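Local coordinates for protein peptidase S8 and S53, subtilisin, kexin, sedolisin (Mycobacterium smegmatis, PDB 4KG7) that probably cleaves peptide bonds as a subtilisin-like serine protease, a mycosin of the type VII (ESX-3) secretion system, at residues V166-D170 with M171-V175; F274-A277 with G278-G282; R342-V345 with H346-T350. All blocks are in the same frame, centred on the assembly; numbering follows the deposited sequence.

Contact 1: residues V166-D170 with M171-V175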
loop_
_atom_site.group_PDB
_atom_site.type_symbol
_atom_site.label_atom_id
_atom_site.label_comp_id
_atom_site.label_asym_id
_atom_site.label_seq_id
_atom_site.Cartn_x
_atom_site.Cartn_y
_atom_site.Cartn_z
ATOM N N VAL A 166 -4.377 -1.318 14.088
ATOM C CA VAL A 166 -5.126 -0.790 15.212
ATOM C C VAL A 166 -4.597 0.583 15.602
ATOM O O VAL A 166 -5.376 1.498 15.849
ATOM C CB VAL A 166 -5.064 -1.746 16.394
ATOM C CG1 VAL A 166 -5.645 -1.066 17.627
ATOM C CG2 VAL A 166 -5.810 -3.015 16.034
ATOM N N ARG A 167 -3.276 0.727 15.686
ATOM C CA ARG A 167 -2.681 2.023 16.048
ATOM C C ARG A 167 -3.068 3.124 15.055
ATOM O O ARG A 167 -3.482 4.196 15.458
ATOM C CB ARG A 167 -1.166 1.868 16.127
ATOM C CG ARG A 167 -0.426 3.069 16.661
ATOM C CD ARG A 167 1.069 2.787 16.654
ATOM N NE ARG A 167 1.797 3.833 17.386
ATOM C CZ ARG A 167 1.864 3.950 18.722
ATOM N NH1 ARG A 167 1.336 3.020 19.520
ATOM N NH2 ARG A 167 2.557 4.957 19.278
ATOM N N ALA A 168 -2.995 2.822 13.765
ATOM C CA ALA A 168 -3.367 3.783 12.734
ATOM C C ALA A 168 -4.819 4.215 12.896
ATOM O O ALA A 168 -5.136 5.386 12.831
ATOM C CB ALA A 168 -3.161 3.182 11.367
ATOM N N ALA A 169 -5.706 3.243 13.049
ATOM C CA ALA A 169 -7.143 3.541 13.196
ATOM C C ALA A 169 -7.384 4.376 14.416
ATOM O O ALA A 169 -8.131 5.363 14.361
ATOM C CB ALA A 169 -7.956 2.252 13.263
ATOM N N ASP A 170 -6.761 4.011 15.531
ATOM C CA ASP A 170 -6.984 4.735 16.783
ATOM C C ASP A 170 -6.397 6.122 16.766
ATOM O O ASP A 170 -6.878 6.981 17.502
ATOM C CB ASP A 170 -6.467 3.932 17.970
ATOM C CG ASP A 170 -7.353 2.782 18.297
ATOM O OD1 ASP A 170 -8.478 2.697 17.743
ATOM O OD2 ASP A 170 -6.948 1.949 19.134
ATOM N N MET A 171 -5.374 6.343 15.943
ATOM C CA MET A 171 -4.824 7.700 15.708
ATOM C C MET A 171 -5.686 8.573 14.774
ATOM O O MET A 171 -5.345 9.743 14.535
ATOM C CB MET A 171 -3.390 7.619 15.187
ATOM C CG MET A 171 -2.398 7.158 16.245
ATOM S SD MET A 171 -0.724 7.080 15.595
ATOM C CE MET A 171 -0.281 8.808 15.600
ATOM N N GLY A 172 -6.795 8.044 14.276
ATOM C CA GLY A 172 -7.746 8.819 13.500
ATOM C C GLY A 172 -7.586 8.721 11.989
ATOM O O GLY A 172 -8.210 9.489 11.245
ATOM N N ALA A 173 -6.765 7.801 11.516
ATOM C CA ALA A 173 -6.626 7.599 10.092
ATOM C C ALA A 173 -7.939 7.257 9.431
ATOM O O ALA A 173 -8.622 6.327 9.867
ATOM C CB ALA A 173 -5.625 6.495 9.796
ATOM N N ARG A 174 -8.244 8.008 8.369
ATOM C CA ARG A 174 -9.384 7.803 7.487
ATOM C C ARG A 174 -9.082 6.827 6.354
ATOM O O ARG A 174 -9.989 6.205 5.789
ATOM C CB ARG A 174 -9.758 9.158 6.873
ATOM C CG ARG A 174 -10.247 10.176 7.876
ATOM C CD ARG A 174 -11.735 9.995 8.096
ATOM N NE ARG A 174 -12.486 10.720 7.076
ATOM C CZ ARG A 174 -13.795 10.623 6.845
ATOM N NH1 ARG A 174 -14.551 9.777 7.520
ATOM N NH2 ARG A 174 -14.342 11.374 5.889
ATOM N N VAL A 175 -7.813 6.747 5.980
ATOM C CA VAL A 175 -7.318 5.838 4.950
ATOM C C VAL A 175 -6.065 5.246 5.550
ATOM O O VAL A 175 -5.281 5.982 6.168
ATOM C CB VAL A 175 -6.984 6.587 3.625
ATOM C CG1 VAL A 175 -6.470 5.628 2.570
ATOM C CG2 VAL A 175 -8.203 7.352 3.112
HETATM O O HOH W 1 -9.839 6.098 12.335
#

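Contact 2: residues F274-A277 with G278-G282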
loop_
_atom_site.group_PDB
_atom_site.type_symbol
_atom_site.label_atom_id
_atom_site.label_comp_id
_atom_site.label_asym_id
_atom_site.label_seq_id
_atom_site.Cartn_x
_atom_site.Cartn_y
_atom_site.Cartn_z
ATOM N N PHE A 274 4.361 -7.770 -13.916
ATOM C CA PHE A 274 4.722 -8.314 -12.589
ATOM C C PHE A 274 3.566 -8.353 -11.591
ATOM O O PHE A 274 3.733 -8.818 -10.480
ATOM C CB PHE A 274 5.867 -7.479 -11.999
ATOM C CG PHE A 274 5.563 -6.010 -11.926
ATOM C CD1 PHE A 274 4.762 -5.495 -10.905
ATOM C CD2 PHE A 274 5.974 -5.148 -12.932
ATOM C CE1 PHE A 274 4.443 -4.151 -10.873
ATOM C CE2 PHE A 274 5.670 -3.788 -12.891
ATOM C CZ PHE A 274 4.894 -3.283 -11.860
ATOM N N THR A 275 2.386 -7.878 -11.960
ATOM C CA THR A 275 1.331 -7.755 -10.949
ATOM C C THR A 275 0.841 -9.143 -10.537
ATOM O O THR A 275 0.569 -9.985 -11.399
ATOM C CB THR A 275 0.226 -6.765 -11.370
ATOM O OG1 THR A 275 -0.402 -6.201 -10.201
ATOM C CG2 THR A 275 -0.807 -7.395 -12.260
ATOM N N MET A 276 0.718 -9.378 -9.233
ATOM C CA MET A 276 0.377 -10.731 -8.742
ATOM C C MET A 276 -1.116 -10.993 -8.872
ATOM O O MET A 276 -1.915 -10.298 -8.233
ATOM C CB MET A 276 0.772 -10.879 -7.289
ATOM C CG MET A 276 0.503 -12.265 -6.727
ATOM S SD MET A 276 0.992 -12.311 -4.997
ATOM C CE MET A 276 0.133 -13.776 -4.466
ATOM N N ALA A 277 -1.498 -12.042 -9.585
ATOM C CA ALA A 277 -2.906 -12.377 -9.748
ATOM C C ALA A 277 -3.442 -13.023 -8.488
ATOM O O ALA A 277 -2.803 -13.885 -7.910
ATOM C CB ALA A 277 -3.098 -13.342 -10.888
ATOM N N GLY A 278 -4.637 -12.616 -8.086
ATOM C CA GLY A 278 -5.329 -13.293 -7.004
ATOM C C GLY A 278 -6.798 -12.921 -7.015
ATOM O O GLY A 278 -7.170 -11.870 -7.559
ATOM N N PRO A 279 -7.629 -13.726 -6.350
ATOM C CA PRO A 279 -9.101 -13.546 -6.354
ATOM C C PRO A 279 -9.577 -12.372 -5.516
ATOM O O PRO A 279 -10.756 -12.032 -5.573
ATOM C CB PRO A 279 -9.608 -14.863 -5.764
ATOM C CG PRO A 279 -8.512 -15.281 -4.862
ATOM C CD PRO A 279 -7.239 -14.931 -5.594
ATOM N N TRP A 280 -8.657 -11.755 -4.784
ATOM C CA TRP A 280 -8.921 -10.622 -3.896
ATOM C C TRP A 280 -8.721 -9.267 -4.564
ATOM O O TRP A 280 -9.131 -8.252 -4.013
ATOM C CB TRP A 280 -8.021 -10.732 -2.640
ATOM C CG TRP A 280 -6.650 -11.116 -2.985
ATOM C CD1 TRP A 280 -5.700 -10.352 -3.605
ATOM C CD2 TRP A 280 -6.082 -12.418 -2.822
ATOM N NE1 TRP A 280 -4.563 -11.106 -3.825
ATOM C CE2 TRP A 280 -4.774 -12.379 -3.360
ATOM C CE3 TRP A 280 -6.536 -13.601 -2.260
ATOM C CZ2 TRP A 280 -3.924 -13.489 -3.334
ATOM C CZ3 TRP A 280 -5.690 -14.708 -2.254
ATOM C CH2 TRP A 280 -4.411 -14.649 -2.797
ATOM N N VAL A 281 -8.060 -9.236 -5.728
ATOM C CA VAL A 281 -7.674 -7.949 -6.354
ATOM C C VAL A 281 -8.938 -7.185 -6.741
ATOM O O VAL A 281 -9.826 -7.727 -7.413
ATOM C CB VAL A 281 -6.739 -8.102 -7.552
ATOM C CG1 VAL A 281 -6.388 -6.725 -8.103
ATOM C CG2 VAL A 281 -5.467 -8.825 -7.122
ATOM N N GLY A 282 -9.025 -5.923 -6.293
ATOM C CA GLY A 282 -10.225 -5.108 -6.462
ATOM C C GLY A 282 -10.130 -3.917 -7.404
ATOM O O GLY A 282 -11.140 -3.435 -7.927
HETATM O O HOH W 2 -2.297 -10.751 -5.444
#

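Contact 3: residues R342-V345 with H346-T350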
loop_
_atom_site.group_PDB
_atom_site.type_symbol
_atom_site.label_atom_id
_atom_site.label_comp_id
_atom_site.label_asym_id
_atom_site.label_seq_id
_atom_site.Cartn_x
_atom_site.Cartn_y
_atom_site.Cartn_z
ATOM N N ARG A 342 -17.141 1.622 3.406
ATOM C CA ARG A 342 -17.693 0.706 2.378
ATOM C C ARG A 342 -18.184 1.515 1.179
ATOM O O ARG A 342 -18.003 1.102 0.024
ATOM C CB ARG A 342 -18.845 -0.141 2.890
ATOM C CG ARG A 342 -18.498 -1.192 3.919
ATOM C CD ARG A 342 -19.758 -1.840 4.376
ATOM N NE ARG A 342 -19.622 -3.053 5.164
ATOM C CZ ARG A 342 -20.075 -3.213 6.407
ATOM N NH1 ARG A 342 -20.671 -2.236 7.070
ATOM N NH2 ARG A 342 -19.946 -4.399 6.976
ATOM N N GLN A 343 -18.822 2.648 1.442
ATOM C CA GLN A 343 -19.333 3.495 0.353
ATOM C C GLN A 343 -18.177 4.031 -0.474
ATOM O O GLN A 343 -18.280 4.116 -1.690
ATOM C CB GLN A 343 -20.184 4.643 0.886
ATOM C CG GLN A 343 -21.554 4.216 1.356
ATOM C CD GLN A 343 -22.319 5.361 2.002
ATOM O OE1 GLN A 343 -21.878 5.934 3.000
ATOM N NE2 GLN A 343 -23.485 5.694 1.452
ATOM N N VAL A 344 -17.058 4.369 0.177
ATOM C CA VAL A 344 -15.918 4.916 -0.533
ATOM C C VAL A 344 -15.295 3.855 -1.428
ATOM O O VAL A 344 -14.988 4.129 -2.595
ATOM C CB VAL A 344 -14.860 5.474 0.450
ATOM C CG1 VAL A 344 -13.568 5.842 -0.270
ATOM C CG2 VAL A 344 -15.402 6.680 1.202
ATOM N N VAL A 345 -15.141 2.646 -0.898
ATOM C CA VAL A 345 -14.598 1.555 -1.691
ATOM C C VAL A 345 -15.516 1.273 -2.901
ATOM O O VAL A 345 -15.061 1.103 -4.008
ATOM C CB VAL A 345 -14.341 0.299 -0.824
ATOM C CG1 VAL A 345 -14.050 -0.916 -1.708
ATOM C CG2 VAL A 345 -13.191 0.566 0.146
ATOM N N HIS A 346 -16.821 1.227 -2.678
ATOM C CA HIS A 346 -17.779 1.020 -3.766
ATOM C C HIS A 346 -17.636 2.095 -4.839
ATOM O O HIS A 346 -17.647 1.810 -6.035
ATOM C CB HIS A 346 -19.205 1.025 -3.191
ATOM C CG HIS A 346 -20.283 0.878 -4.220
ATOM N ND1 HIS A 346 -20.692 -0.345 -4.711
ATOM C CD2 HIS A 346 -21.033 1.806 -4.850
ATOM C CE1 HIS A 346 -21.671 -0.158 -5.576
ATOM N NE2 HIS A 346 -21.873 1.136 -5.705
ATOM N N ARG A 347 -17.496 3.332 -4.422
ATOM C CA ARG A 347 -17.348 4.432 -5.355
ATOM C C ARG A 347 -16.061 4.263 -6.193
ATOM O O ARG A 347 -16.032 4.538 -7.390
ATOM C CB ARG A 347 -17.347 5.715 -4.540
ATOM C CG ARG A 347 -17.138 6.994 -5.297
ATOM C CD ARG A 347 -17.479 8.173 -4.401
ATOM N NE ARG A 347 -18.917 8.424 -4.335
ATOM C CZ ARG A 347 -19.601 9.212 -5.163
ATOM N NH1 ARG A 347 -19.002 9.849 -6.173
ATOM N NH2 ARG A 347 -20.908 9.342 -4.989
ATOM N N LEU A 348 -14.974 3.854 -5.536
ATOM C CA LEU A 348 -13.708 3.689 -6.236
ATOM C C LEU A 348 -13.814 2.568 -7.249
ATOM O O LEU A 348 -13.344 2.688 -8.401
ATOM C CB LEU A 348 -12.611 3.399 -5.229
ATOM C CG LEU A 348 -12.210 4.576 -4.331
ATOM C CD1 LEU A 348 -11.248 4.113 -3.273
ATOM C CD2 LEU A 348 -11.597 5.713 -5.132
ATOM N N THR A 349 -14.374 1.436 -6.834
ATOM C CA THR A 349 -14.405 0.285 -7.742
ATOM C C THR A 349 -15.463 0.438 -8.837
ATOM O O THR A 349 -15.226 0.070 -9.975
ATOM C CB THR A 349 -14.593 -1.050 -7.018
ATOM O OG1 THR A 349 -15.838 -1.037 -6.300
ATOM C CG2 THR A 349 -13.466 -1.332 -6.066
ATOM N N THR A 350 -16.621 0.991 -8.514
ATOM C CA THR A 350 -17.701 1.062 -9.514
ATOM C C THR A 350 -17.391 2.079 -10.604
ATOM O O THR A 350 -17.959 2.008 -11.702
ATOM C CB THR A 350 -19.047 1.395 -8.847
ATOM O OG1 THR A 350 -19.013 2.702 -8.305
ATOM C CG2 THR A 350 -19.354 0.432 -7.775
#

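Contact 1: residues V166-D170 with M171-V175
Met171 crosses the stem of Arg167 at a slant. Its SD sits 4.2 Å from CG of Arg167. The Met171 chain runs past the Arg167 carbonyl, with CG 3.3 Å from O of Arg167. This follows from a first torsion of -71°, which sets CG beside the backbone N. Arg167 is extended from CG to NE. Met171 SD also lies obliquely beside its guanidinium, whose NE bonds Gly88 O and whose NH1 bonds Gly18 O. Ala173 turns its CB toward the helix, 3.3 Å from O of Ala168 and 4.4 Å from CB of Ala168.

The backbone closes the helix as a Schellman motif. Gly172 takes the positive phi (96°) that ends the helix. Ala173 N bonds Ala168 O at 3.2 Å. Gly172 N bonds Ala169 O at 3.0 Å, from well above the carbonyl plane. Met171 N keeps the ordinary helical bond to Arg167 O. A water lies between the carbonyls of Ala169 and Ala173, 2.7 Å from Ala169 O, and can donate to either; it has further acceptors within reach.

The motif turns the chain from helix 150-170 into strand 175-178 of the parallel sheet. Ala168 and Ala173 both rest on Ala70 of strand 68-73. Met171 touches Ile131 of strand 129-134. On the helix 193-205 side, Ala169 packs on Ala202, and Asp170 bonds Tyr201.

Contact 2: residues F274-A277 with G278-G282
Met276 meets Trp280, which sits inside the turn that follows, methyl to ring edge. Gly278 comes first in the second segment. It is nearly fully extended (phi -163°), and its bare CA lies over one face of the Trp280 ring, 3.7 Å above the plane and toward the rim. Pro279 follows and lays its CD over the rim of the ring from the same side as Gly278 CA. The chain thus folds back over its own tryptophan.

Trp280 comes next. Its first torsion of 43° swings the indole back beneath Gly278 and toward Met276. CE of Met276 approaches the ring near its plane, with CZ2 of Trp280 4.2 Å away. The Met276 chain is fully extended, which carries the methyl that far. Beside this apolar touch runs a polar bridge. NE1 of Trp280 donates to a water in the ring plane at 2.8 Å. The same water donates to O of Met276 at 2.9 Å. Both buried polar atoms are therefore served by one solvent molecule.

Val281 closes a type I turn from Gly278 through a weak bond from its N to Gly278 O. Its CG2 points back to the Met276 carbonyl, 4.0 Å from O of Met276.

From here the chain enters strand 281-286, at the edge of the parallel sheet. Gly282 pairs with Ser261 of strand 259-265. Met276 and Trp280 pack on Ser250 of strand 248-251, and Trp280 meets Trp243 edge-to-face.

Contact 3: residues R342-V345 with H346-T350
Val344 lies alongside Leu348, one turn further along the helix, and the two side chains point the same way. The touch is made by CG1 of Val344 and CD1 of Leu348, 4.2 Å apart. Leu348 CG is set beside its own backbone N (chi1 -71°) and comes within 3.3 Å of O of Val344. Its branch therefore folds back over the preceding turn. The same carbonyl accepts the backbone bond from Leu348 N.

Thr349 stands one turn after Val345, and it is the Val345 carbonyl that its side chain meets. Thr349 N bonds Val345 O at 2.9 Å, almost in line with the C=O. With a first torsion of 60°, OG1 of Thr349 leans back to the same oxygen, 3.2 Å from O of Val345. Whether its proton goes there is not settled. CG2 of Thr349 is also near this oxygen, so both branches approach it from one side.

Arg347 N bonds Gln343 O at 2.9 Å. The Arg347 CB stays close to that carbonyl, but the chain beyond it leads away and bends at chi3. Its NH1 bonds the carbonyls of Ala373 and Trp376, and the guanidinium makes a cation-pi contact with Phe336. His346 N bonds Arg342 O at 3.0 Å on the exposed side.

These are the regular i to i+4 contacts of an amphipathic helix, far from the charge relay residues. Val344 and Leu348 face helix 318-335, on Val332 and Val328. Val344 and Val345 also reach Val209 of strand 209-213. Leu348 and Thr349 rest on Leu260 of strand 259-265.

The touching residues of contact 2 are all buried, whereas contacts 1 and 3 each have one buried side and one exposed side. All three border the parallel sheet. Contact 1 leads into its strand 175-178 and contact 2 into its edge strand 281-286, while contact 3 is a helix lying against strands 209-213 and 259-265. Strand 259-265 is shared by contacts 2 and 3, which touch where Gly282 O meets Thr349 CG2 at 3.6 Å. Contacts 1 and 2 lie on opposite sides of the chain's centre. Contact 1, at a helix end, and contact 3, within a helix, rest on backbone bonds. Contact 2 has none across it; a methyl at an indole edge and a water join its segments.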